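Side-chain contacts in VirX1 (Cyanophage Syn10, PDB 6QGM), which iodinates diverse substrates as a viral halogenase of the tryptophan halogenase family, probably using reduced flavin as its relatives do: residues C392-Q395 with I396-S400; V380-A383 with E384-F388; I79-T82 with N83-E86. One frame throughout, in Å; residues are numbered along the deposited sequence.

Contact 1 (C392-Q395 with I396-S400); sequences CDHQ and IDSFS
Asp393 and Asp397, one turn apart on helix 382-408, bring their carboxylates together, Asp393 OD2 lying 3.6 Å from Asp397 OD2 with the two planes turned 68° apart. With CG anti to the backbone N (chi1 -172°), the Asp393 carboxylate is swung to where OD2 comes alongside Asp397 OD2. The like charges share a counterion: Lys332 forms salt bridges with OD1 of both residues. On a neighbouring face of the helix Ser398 turns back on the preceding turn. Its OG is 2.9 Å from His394 O, the carbonyl that also accepts the backbone bond from Ser398 N, and 3.5 Å from His394 ND1, which it meets obliquely; Gln439 OE1 is a further polar neighbour of this hydroxyl. Gln395 and Phe399 run side by side in the same direction, Gln395 CG touching Phe399 CD2 at 3.9 Å while the amide stands nearly perpendicular to the ring, and Leu360 of helix 360-373 packs against both. Beneath these side chains the i to i+4 ladder is regular, as in the bond of 3.0 Å from Phe399 N to Gln395 O. The helix therefore separates its chemistry by face: an apolar and amide strip against helix 360-373, a serine hydroxyl within reach of both the His394 carbonyl and Gln439 OE1, and an acidic pair whose mutual repulsion is probably offset by the lysine they hold in common.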
ATOM      1  N   CYS B 392      -4.626 -11.373 -14.671  1.00 53.78           N
ATOM      2  CA  CYS B 392      -4.594 -10.990 -16.098  1.00 55.90           C
ATOM      3  C   CYS B 392      -5.424  -9.717 -16.296  1.00 55.55           C
ATOM      4  O   CYS B 392      -5.100  -8.928 -17.203  1.00 54.58           O
ATOM      5  CB  CYS B 392      -4.992 -12.170 -16.975  1.00 59.47           C
ATOM      6  SG  CYS B 392      -6.729 -12.173 -17.453  1.00 63.68           S
ATOM      7  N   ASP B 393      -6.427  -9.502 -15.440  1.00 54.95           N
ATOM      8  CA  ASP B 393      -7.177  -8.224 -15.320  1.00 52.76           C
ATOM      9  C   ASP B 393      -6.237  -7.105 -14.858  1.00 51.77           C
ATOM     10  O   ASP B 393      -6.202  -6.062 -15.514  1.00 51.21           O
ATOM     11  CB  ASP B 393      -8.334  -8.363 -14.341  1.00 55.07           C
ATOM     12  CG  ASP B 393      -9.241  -7.153 -14.315  1.00 56.05           C
ATOM     13  OD1 ASP B 393     -10.017  -7.009 -15.295  1.00 58.12           O
ATOM     14  OD2 ASP B 393      -9.142  -6.367 -13.340  1.00 52.85           O
ATOM     15  N   HIS B 394      -5.501  -7.303 -13.760  1.00 51.17           N
ATOM     16  CA  HIS B 394      -4.527  -6.314 -13.216  1.00 49.79           C
ATOM     17  C   HIS B 394      -3.592  -5.854 -14.337  1.00 49.44           C
ATOM     18  O   HIS B 394      -3.346  -4.635 -14.454  1.00 49.36           O
ATOM     19  CB  HIS B 394      -3.716  -6.886 -12.041  1.00 50.36           C
ATOM     20  CG  HIS B 394      -3.100  -5.816 -11.196  1.00 48.88           C
ATOM     21  ND1 HIS B 394      -1.993  -5.100 -11.594  1.00 48.16           N
ATOM     22  CD2 HIS B 394      -3.465  -5.306 -10.005  1.00 49.30           C
ATOM     23  CE1 HIS B 394      -1.699  -4.196 -10.690  1.00 48.58           C
ATOM     24  NE2 HIS B 394      -2.593  -4.293  -9.706  1.00 50.31           N
ATOM     25  N   GLN B 395      -3.106  -6.806 -15.136  1.00 50.19           N
ATOM     26  CA  GLN B 395      -2.064  -6.568 -16.162  1.00 52.44           C
ATOM     27  C   GLN B 395      -2.619  -5.656 -17.259  1.00 53.17           C
ATOM     28  O   GLN B 395      -1.960  -4.657 -17.596  1.00 56.22           O
ATOM     29  CB  GLN B 395      -1.573  -7.886 -16.739  1.00 53.65           C
ATOM     30  CG  GLN B 395      -0.692  -7.686 -17.956  1.00 56.66           C
ATOM     31  CD  GLN B 395       0.433  -8.693 -18.028  1.00 60.51           C
ATOM     32  OE1 GLN B 395       0.493  -9.543 -18.922  1.00 60.23           O
ATOM     33  NE2 GLN B 395       1.345  -8.579 -17.072  1.00 61.40           N
ATOM     34  N   ILE B 396      -3.790  -5.987 -17.799  1.00 53.62           N
ATOM     35  CA  ILE B 396      -4.378  -5.228 -18.941  1.00 52.61           C
ATOM     36  C   ILE B 396      -4.819  -3.840 -18.456  1.00 53.75           C
ATOM     37  O   ILE B 396      -4.754  -2.899 -19.251  1.00 56.85           O
ATOM     38  CB  ILE B 396      -5.487  -6.033 -19.637  1.00 49.90           C
ATOM     39  CG1 ILE B 396      -5.695  -5.542 -21.065  1.00 47.79           C
ATOM     40  CG2 ILE B 396      -6.768  -6.034 -18.825  1.00 51.72           C
ATOM     41  CD1 ILE B 396      -6.541  -6.454 -21.904  1.00 48.59           C
ATOM     42  N   ASP B 397      -5.190  -3.703 -17.185  1.00 53.81           N
ATOM     43  CA  ASP B 397      -5.525  -2.385 -16.577  1.00 55.34           C
ATOM     44  C   ASP B 397      -4.246  -1.538 -16.476  1.00 56.31           C
ATOM     45  O   ASP B 397      -4.293  -0.328 -16.837  1.00 52.51           O
ATOM     46  CB  ASP B 397      -6.216  -2.543 -15.217  1.00 56.93           C
ATOM     47  CG  ASP B 397      -7.734  -2.749 -15.328  1.00 60.49           C
ATOM     48  OD1 ASP B 397      -8.283  -2.682 -16.479  1.00 60.45           O
ATOM     49  OD2 ASP B 397      -8.377  -2.950 -14.261  1.00 63.14           O
ATOM     50  N   SER B 398      -3.145  -2.136 -15.995  1.00 57.20           N
ATOM     51  CA  SER B 398      -1.803  -1.507 -15.922  1.00 56.64           C
ATOM     52  C   SER B 398      -1.421  -0.968 -17.296  1.00 55.50           C
ATOM     53  O   SER B 398      -1.143   0.241 -17.419  1.00 52.75           O
ATOM     54  CB  SER B 398      -0.775  -2.472 -15.414  1.00 59.19           C
ATOM     55  OG  SER B 398      -1.080  -2.867 -14.088  1.00 66.62           O
ATOM     56  N   PHE B 399      -1.430  -1.838 -18.306  1.00 56.39           N
ATOM     57  CA  PHE B 399      -0.926  -1.519 -19.662  1.00 56.90           C
ATOM     58  C   PHE B 399      -1.821  -0.464 -20.309  1.00 57.19           C
ATOM     59  O   PHE B 399      -1.265   0.391 -21.011  1.00 61.30           O
ATOM     60  CB  PHE B 399      -0.777  -2.788 -20.504  1.00 57.29           C
ATOM     61  CG  PHE B 399       0.593  -3.398 -20.435  1.00 57.53           C
ATOM     62  CD1 PHE B 399       1.627  -2.857 -21.191  1.00 58.64           C
ATOM     63  CD2 PHE B 399       0.871  -4.450 -19.571  1.00 58.42           C
ATOM     64  CE1 PHE B 399       2.914  -3.362 -21.093  1.00 57.38           C
ATOM     65  CE2 PHE B 399       2.159  -4.955 -19.480  1.00 57.03           C
ATOM     66  CZ  PHE B 399       3.168  -4.421 -20.254  1.00 57.94           C
ATOM     67  N   SER B 400      -3.139  -0.517 -20.093  1.00 56.38           N
ATOM     68  CA  SER B 400      -4.103   0.452 -20.690  1.00 55.59           C
ATOM     69  C   SER B 400      -3.857   1.851 -20.101  1.00 55.76           C
ATOM     70  O   SER B 400      -3.892   2.822 -20.887  1.00 56.25           O
ATOM     71  CB  SER B 400      -5.543  -0.006 -20.539  1.00 54.43           C
ATOM     72  OG  SER B 400      -5.908  -0.120 -19.173  1.00 55.70           O
TER

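Contact 2 (V380-A383 with E384-F388); sequences VTQA and ERDGF
The guanidinium of Arg385 has Thr381 O and Gln382 N over one face, both toward its rim, and Val380 O near its plane at the edge, where NH1 makes a weak bond. It folds back over the start of helix 382-408, whose first turn is closed by a capping box of Thr381 and Glu384. Arg385 also grips Gln382 OE1 side-on with two nitrogens, NE at 3.3 Å and NH2 at 3.0 Å from that oxygen. Both approach from the same face of the amide, well above its plane, and the amide and guanidinium planes stand 76° apart. The other end of the same amide is used as well: Gln382 NE2 donates to Asp386 OD1 at 2.7 Å, with the acceptor in the amide plane but the donor above the carboxylate. Bonding at both ends is consistent with this orientation of the amide, oxygen to the arginine and nitrogen to the aspartate. Arg385 NH2 and Val380 O reach further, to Gln423 of the second subunit, which places this helix start at a subunit interface. Alongside the aliphatic part of the arginine, Val380 CG1 packs on Arg385 CG at 3.5 Å. In the box, Thr381 OG1 lies between its backbone N and carbonyl carbon (chi1 61°) and accepts a weak bond from Glu384 N. Glu384 OE1, also salt-bridged to Arg376, takes two donors from Thr381: the backbone N at 2.9 Å from above the carboxylate plane, and OG1 at 2.7 Å on the anti lone pair.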
ATOM      1  N   VAL B 380      -7.298 -27.887 -10.676  1.00 56.50           N
ATOM      2  CA  VAL B 380      -7.394 -26.411 -10.467  1.00 55.06           C
ATOM      3  C   VAL B 380      -8.613 -26.143  -9.570  1.00 53.88           C
ATOM      4  O   VAL B 380      -9.653 -26.809  -9.741  1.00 52.21           O
ATOM      5  CB  VAL B 380      -7.519 -25.671 -11.816  1.00 56.46           C
ATOM      6  CG1 VAL B 380      -7.694 -24.171 -11.625  1.00 56.86           C
ATOM      7  CG2 VAL B 380      -6.355 -25.977 -12.754  1.00 55.58           C
ATOM      8  N   THR B 381      -8.485 -25.220  -8.620  1.00 53.04           N
ATOM      9  CA  THR B 381      -9.583 -24.780  -7.728  1.00 53.08           C
ATOM     10  C   THR B 381     -10.182 -23.492  -8.297  1.00 53.12           C
ATOM     11  O   THR B 381      -9.520 -22.829  -9.118  1.00 50.21           O
ATOM     12  CB  THR B 381      -9.074 -24.597  -6.294  1.00 54.51           C
ATOM     13  OG1 THR B 381      -8.049 -23.597  -6.284  1.00 54.99           O
ATOM     14  CG2 THR B 381      -8.541 -25.886  -5.719  1.00 55.58           C
ATOM     15  N   GLN B 382     -11.398 -23.152  -7.864  1.00 54.22           N
ATOM     16  CA  GLN B 382     -12.052 -21.862  -8.191  1.00 54.07           C
ATOM     17  C   GLN B 382     -11.146 -20.724  -7.702  1.00 56.00           C
ATOM     18  O   GLN B 382     -11.033 -19.720  -8.421  1.00 58.01           O
ATOM     19  CB  GLN B 382     -13.454 -21.776  -7.588  1.00 54.15           C
ATOM     20  CG  GLN B 382     -14.240 -20.562  -8.067  1.00 54.30           C
ATOM     21  CD  GLN B 382     -14.270 -20.469  -9.574  1.00 52.85           C
ATOM     22  OE1 GLN B 382     -14.639 -21.408 -10.259  1.00 54.50           O
ATOM     23  NE2 GLN B 382     -13.857 -19.339 -10.110  1.00 49.94           N
ATOM     24  N   ALA B 383     -10.498 -20.887  -6.542  1.00 57.05           N
ATOM     25  CA  ALA B 383      -9.541 -19.905  -5.981  1.00 56.90           C
ATOM     26  C   ALA B 383      -8.447 -19.589  -7.017  1.00 57.50           C
ATOM     27  O   ALA B 383      -8.138 -18.405  -7.207  1.00 54.50           O
ATOM     28  CB  ALA B 383      -8.961 -20.432  -4.699  1.00 57.62           C
ATOM     29  N   GLU B 384      -7.900 -20.608  -7.688  1.00 59.29           N
ATOM     30  CA  GLU B 384      -6.802 -20.442  -8.683  1.00 59.06           C
ATOM     31  C   GLU B 384      -7.352 -19.741  -9.932  1.00 55.82           C
ATOM     32  O   GLU B 384      -6.680 -18.830 -10.449  1.00 54.56           O
ATOM     33  CB  GLU B 384      -6.151 -21.795  -9.005  1.00 61.91           C
ATOM     34  CG  GLU B 384      -5.331 -22.386  -7.865  1.00 63.76           C
ATOM     35  CD  GLU B 384      -5.025 -23.880  -7.968  1.00 65.98           C
ATOM     36  OE1 GLU B 384      -5.873 -24.670  -7.494  1.00 67.55           O
ATOM     37  OE2 GLU B 384      -3.946 -24.274  -8.520  1.00 67.41           O
ATOM     38  N   ARG B 385      -8.532 -20.135 -10.396  1.00 55.21           N
ATOM     39  CA  ARG B 385      -9.185 -19.526 -11.590  1.00 56.67           C
ATOM     40  C   ARG B 385      -9.512 -18.050 -11.310  1.00 57.32           C
ATOM     41  O   ARG B 385      -9.311 -17.215 -12.215  1.00 55.73           O
ATOM     42  CB  ARG B 385     -10.430 -20.335 -11.969  1.00 57.01           C
ATOM     43  CG  ARG B 385     -10.116 -21.758 -12.416  1.00 56.03           C
ATOM     44  CD  ARG B 385     -11.295 -22.460 -13.046  1.00 54.83           C
ATOM     45  NE  ARG B 385     -12.321 -22.815 -12.096  1.00 52.99           N
ATOM     46  CZ  ARG B 385     -12.315 -23.883 -11.319  1.00 52.83           C
ATOM     47  NH1 ARG B 385     -11.313 -24.745 -11.358  1.00 52.20           N
ATOM     48  NH2 ARG B 385     -13.323 -24.076 -10.487  1.00 53.77           N
ATOM     49  N   ASP B 386      -9.993 -17.741 -10.100  1.00 57.73           N
ATOM     50  CA  ASP B 386     -10.229 -16.353  -9.609  1.00 55.07           C
ATOM     51  C   ASP B 386      -8.890 -15.605  -9.601  1.00 52.77           C
ATOM     52  O   ASP B 386      -8.872 -14.442 -10.044  1.00 50.87           O
ATOM     53  CB  ASP B 386     -10.960 -16.367  -8.263  1.00 54.36           C
ATOM     54  CG  ASP B 386     -12.416 -16.818  -8.382  1.00 55.20           C
ATOM     55  OD1 ASP B 386     -12.898 -16.911  -9.516  1.00 55.61           O
ATOM     56  OD2 ASP B 386     -13.073 -17.070  -7.342  1.00 54.88           O
ATOM     57  N   GLY B 387      -7.813 -16.263  -9.159  1.00 51.31           N
ATOM     58  CA  GLY B 387      -6.437 -15.730  -9.185  1.00 50.32           C
ATOM     59  C   GLY B 387      -5.972 -15.423 -10.592  1.00 49.48           C
ATOM     60  O   GLY B 387      -5.354 -14.367 -10.787  1.00 50.46           O
ATOM     61  N   PHE B 388      -6.250 -16.321 -11.542  1.00 50.13           N
ATOM     62  CA  PHE B 388      -5.952 -16.175 -13.001  1.00 47.79           C
ATOM     63  C   PHE B 388      -6.643 -14.917 -13.543  1.00 49.28           C
ATOM     64  O   PHE B 388      -6.019 -14.115 -14.250  1.00 49.81           O
ATOM     65  CB  PHE B 388      -6.432 -17.426 -13.745  1.00 47.12           C
ATOM     66  CG  PHE B 388      -6.212 -17.407 -15.227  1.00 46.52           C
ATOM     67  CD1 PHE B 388      -7.087 -16.762 -16.080  1.00 47.73           C
ATOM     68  CD2 PHE B 388      -5.148 -18.073 -15.776  1.00 46.05           C
ATOM     69  CE1 PHE B 388      -6.880 -16.770 -17.453  1.00 47.33           C
ATOM     70  CE2 PHE B 388      -4.942 -18.093 -17.149  1.00 47.06           C
ATOM     71  CZ  PHE B 388      -5.792 -17.416 -17.985  1.00 46.35           C
TER

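Contact 3 (I79-T82 with N83-E86); sequences IRFT and NFRE
Phe81 presents the edge of its ring to the face of Phe84, a T-shaped pair with centroids 5.6 Å apart and planes at 81°. The touching atom is Phe81 CD1, which sits over the Phe84 face toward the rim, 4.1 Å from Phe84 CD1. Phe81 is the penultimate residue of strand 78-82, whereas Phe84 belongs to the loop between strands 78-82 and 91-95. At Asn83 the chain turns with a positive phi of 78°, which is consistent with Phe84 coming back beside Phe81. Near the plane of the Phe84 ring, at its edge, lies Thr82 O, 3.6 Å from Phe84 CD1. The polar side chains at the strand end and in the loop are occupied by partners further along the chain: Thr82 OG1 bonds to Asp272, while the amide of Asn83 reaches Gly89 N and Ala275 O. Phe92 of strand 91-95 packs against both rings, and His406, near the end of helix 382-408, meets Phe81. The chemistry is thus divided in two: the edge of Phe81 meets the face of Phe84 among buried aromatic neighbours, and the hydroxyl and amide of Thr82 and Asn83 bind the strand end and the turn to strand 270-275 and to the loop leading into strand 91-95.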
ATOM      1  N   ILE B  79      10.616   0.879 -29.444  1.00 55.46           N
ATOM      2  CA  ILE B  79       9.420   1.579 -30.001  1.00 55.66           C
ATOM      3  C   ILE B  79       9.813   3.041 -30.202  1.00 53.70           C
ATOM      4  O   ILE B  79      10.261   3.679 -29.237  1.00 51.70           O
ATOM      5  CB  ILE B  79       8.184   1.469 -29.095  1.00 58.84           C
ATOM      6  CG1 ILE B  79       7.915   0.029 -28.657  1.00 62.92           C
ATOM      7  CG2 ILE B  79       6.977   2.060 -29.797  1.00 59.72           C
ATOM      8  CD1 ILE B  79       6.739  -0.110 -27.716  1.00 67.03           C
ATOM      9  N   ARG B  80       9.628   3.547 -31.415  1.00 52.82           N
ATOM     10  CA  ARG B  80       9.930   4.948 -31.791  1.00 52.43           C
ATOM     11  C   ARG B  80       8.612   5.727 -31.840  1.00 53.93           C
ATOM     12  O   ARG B  80       7.639   5.207 -32.399  1.00 54.27           O
ATOM     13  CB  ARG B  80      10.659   4.955 -33.134  1.00 53.16           C
ATOM     14  CG  ARG B  80      10.769   6.326 -33.769  1.00 53.73           C
ATOM     15  CD  ARG B  80      11.715   6.290 -34.942  1.00 54.67           C
ATOM     16  NE  ARG B  80      13.036   5.915 -34.468  1.00 53.20           N
ATOM     17  CZ  ARG B  80      13.975   5.333 -35.198  1.00 52.54           C
ATOM     18  NH1 ARG B  80      13.761   5.058 -36.466  1.00 54.48           N
ATOM     19  NH2 ARG B  80      15.138   5.028 -34.652  1.00 54.88           N
ATOM     20  N   PHE B  81       8.590   6.930 -31.267  1.00 55.63           N
ATOM     21  CA  PHE B  81       7.418   7.845 -31.253  1.00 54.53           C
ATOM     22  C   PHE B  81       7.765   9.097 -32.056  1.00 51.74           C
ATOM     23  O   PHE B  81       8.442  10.008 -31.538  1.00 50.07           O
ATOM     24  CB  PHE B  81       7.002   8.153 -29.813  1.00 56.83           C
ATOM     25  CG  PHE B  81       6.560   6.928 -29.050  1.00 57.84           C
ATOM     26  CD1 PHE B  81       5.302   6.375 -29.257  1.00 58.87           C
ATOM     27  CD2 PHE B  81       7.411   6.301 -28.148  1.00 56.87           C
ATOM     28  CE1 PHE B  81       4.905   5.239 -28.565  1.00 59.64           C
ATOM     29  CE2 PHE B  81       7.009   5.170 -27.451  1.00 55.80           C
ATOM     30  CZ  PHE B  81       5.760   4.637 -27.663  1.00 56.69           C
ATOM     31  N   THR B  82       7.311   9.111 -33.307  1.00 52.06           N
ATOM     32  CA  THR B  82       7.346  10.286 -34.213  1.00 53.24           C
ATOM     33  C   THR B  82       6.033  11.058 -34.052  1.00 51.32           C
ATOM     34  O   THR B  82       4.975  10.419 -34.000  1.00 48.61           O
ATOM     35  CB  THR B  82       7.601   9.860 -35.662  1.00 55.21           C
ATOM     36  OG1 THR B  82       8.783   9.041 -35.672  1.00 55.72           O
ATOM     37  CG2 THR B  82       7.735  11.032 -36.610  1.00 55.45           C
ATOM     38  N   ASN B  83       6.135  12.380 -33.909  1.00 52.47           N
ATOM     39  CA  ASN B  83       5.026  13.369 -34.039  1.00 52.51           C
ATOM     40  C   ASN B  83       4.132  13.400 -32.785  1.00 50.90           C
ATOM     41  O   ASN B  83       3.101  14.048 -32.850  1.00 48.99           O
ATOM     42  CB  ASN B  83       4.205  13.090 -35.304  1.00 53.55           C
ATOM     43  CG  ASN B  83       3.740  14.345 -36.005  1.00 54.17           C
ATOM     44  OD1 ASN B  83       4.487  15.301 -36.123  1.00 53.24           O
ATOM     45  ND2 ASN B  83       2.517  14.352 -36.494  1.00 54.43           N
ATOM     46  N   PHE B  84       4.545  12.798 -31.666  1.00 52.93           N
ATOM     47  CA  PHE B  84       3.688  12.568 -30.475  1.00 52.48           C
ATOM     48  C   PHE B  84       3.768  13.711 -29.459  1.00 54.82           C
ATOM     49  O   PHE B  84       2.765  13.928 -28.751  1.00 62.36           O
ATOM     50  CB  PHE B  84       4.039  11.258 -29.771  1.00 51.44           C
ATOM     51  CG  PHE B  84       3.031  10.162 -30.004  1.00 52.09           C
ATOM     52  CD1 PHE B  84       3.157   9.306 -31.087  1.00 51.39           C
ATOM     53  CD2 PHE B  84       1.958   9.993 -29.140  1.00 51.96           C
ATOM     54  CE1 PHE B  84       2.226   8.309 -31.307  1.00 52.61           C
ATOM     55  CE2 PHE B  84       1.031   8.988 -29.356  1.00 53.50           C
ATOM     56  CZ  PHE B  84       1.159   8.153 -30.448  1.00 54.62           C
ATOM     57  N   ARG B  85       4.903  14.390 -29.333  1.00 53.48           N
ATOM     58  CA  ARG B  85       5.082  15.438 -28.291  1.00 54.97           C
ATOM     59  C   ARG B  85       4.340  16.698 -28.716  1.00 57.13           C
ATOM     60  O   ARG B  85       3.518  17.195 -27.921  1.00 60.05           O
ATOM     61  CB  ARG B  85       6.551  15.783 -28.036  1.00 56.65           C
ATOM     62  CG  ARG B  85       6.724  16.825 -26.936  1.00 58.18           C
ATOM     63  CD  ARG B  85       8.155  17.149 -26.530  1.00 58.08           C
ATOM     64  NE  ARG B  85       8.936  17.742 -27.625  1.00 56.01           N
ATOM     65  CZ  ARG B  85       9.926  17.146 -28.266  1.00 52.33           C
ATOM     66  NH1 ARG B  85      10.295  15.930 -27.929  1.00 50.53           N
ATOM     67  NH2 ARG B  85      10.556  17.775 -29.235  1.00 53.89           N
ATOM     68  N   GLU B  86       4.612  17.174 -29.931  1.00 59.02           N
ATOM     69  CA  GLU B  86       4.284  18.555 -30.370  1.00 59.52           C
ATOM     70  C   GLU B  86       3.718  18.574 -31.802  1.00 57.35           C
ATOM     71  O   GLU B  86       3.305  19.655 -32.236  1.00 57.32           O
ATOM     72  CB  GLU B  86       5.577  19.356 -30.254  1.00 59.75           C
ATOM     73  CG  GLU B  86       5.397  20.819 -29.953  1.00 61.46           C
ATOM     74  CD  GLU B  86       6.726  21.543 -30.024  1.00 65.47           C
ATOM     75  OE1 GLU B  86       7.715  21.009 -29.416  1.00 64.77           O
ATOM     76  OE2 GLU B  86       6.783  22.614 -30.697  1.00 68.13           O
TER

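From the N terminus, contact 3 comes first, at the end of strand 78-82, where the chain enters the loop to its antiparallel neighbour 91-95, the edge strand of the seven-stranded mixed sheet within this chain. Some 300 residues later contact 2 starts helix 382-408, and contact 1 follows a few residues on in the same helix. Each closes only a local turn, and the three run in series, neither nesting nor crossing. The centres of contacts 1 and 2 are about 18 Å apart along the helix, whereas contacts 2 and 3 lie on opposite sides of the chain's centre, about 41 Å apart. Helix 382-408 spans this gap, from the subunit interface to His406 beside the aromatic pair of contact 3.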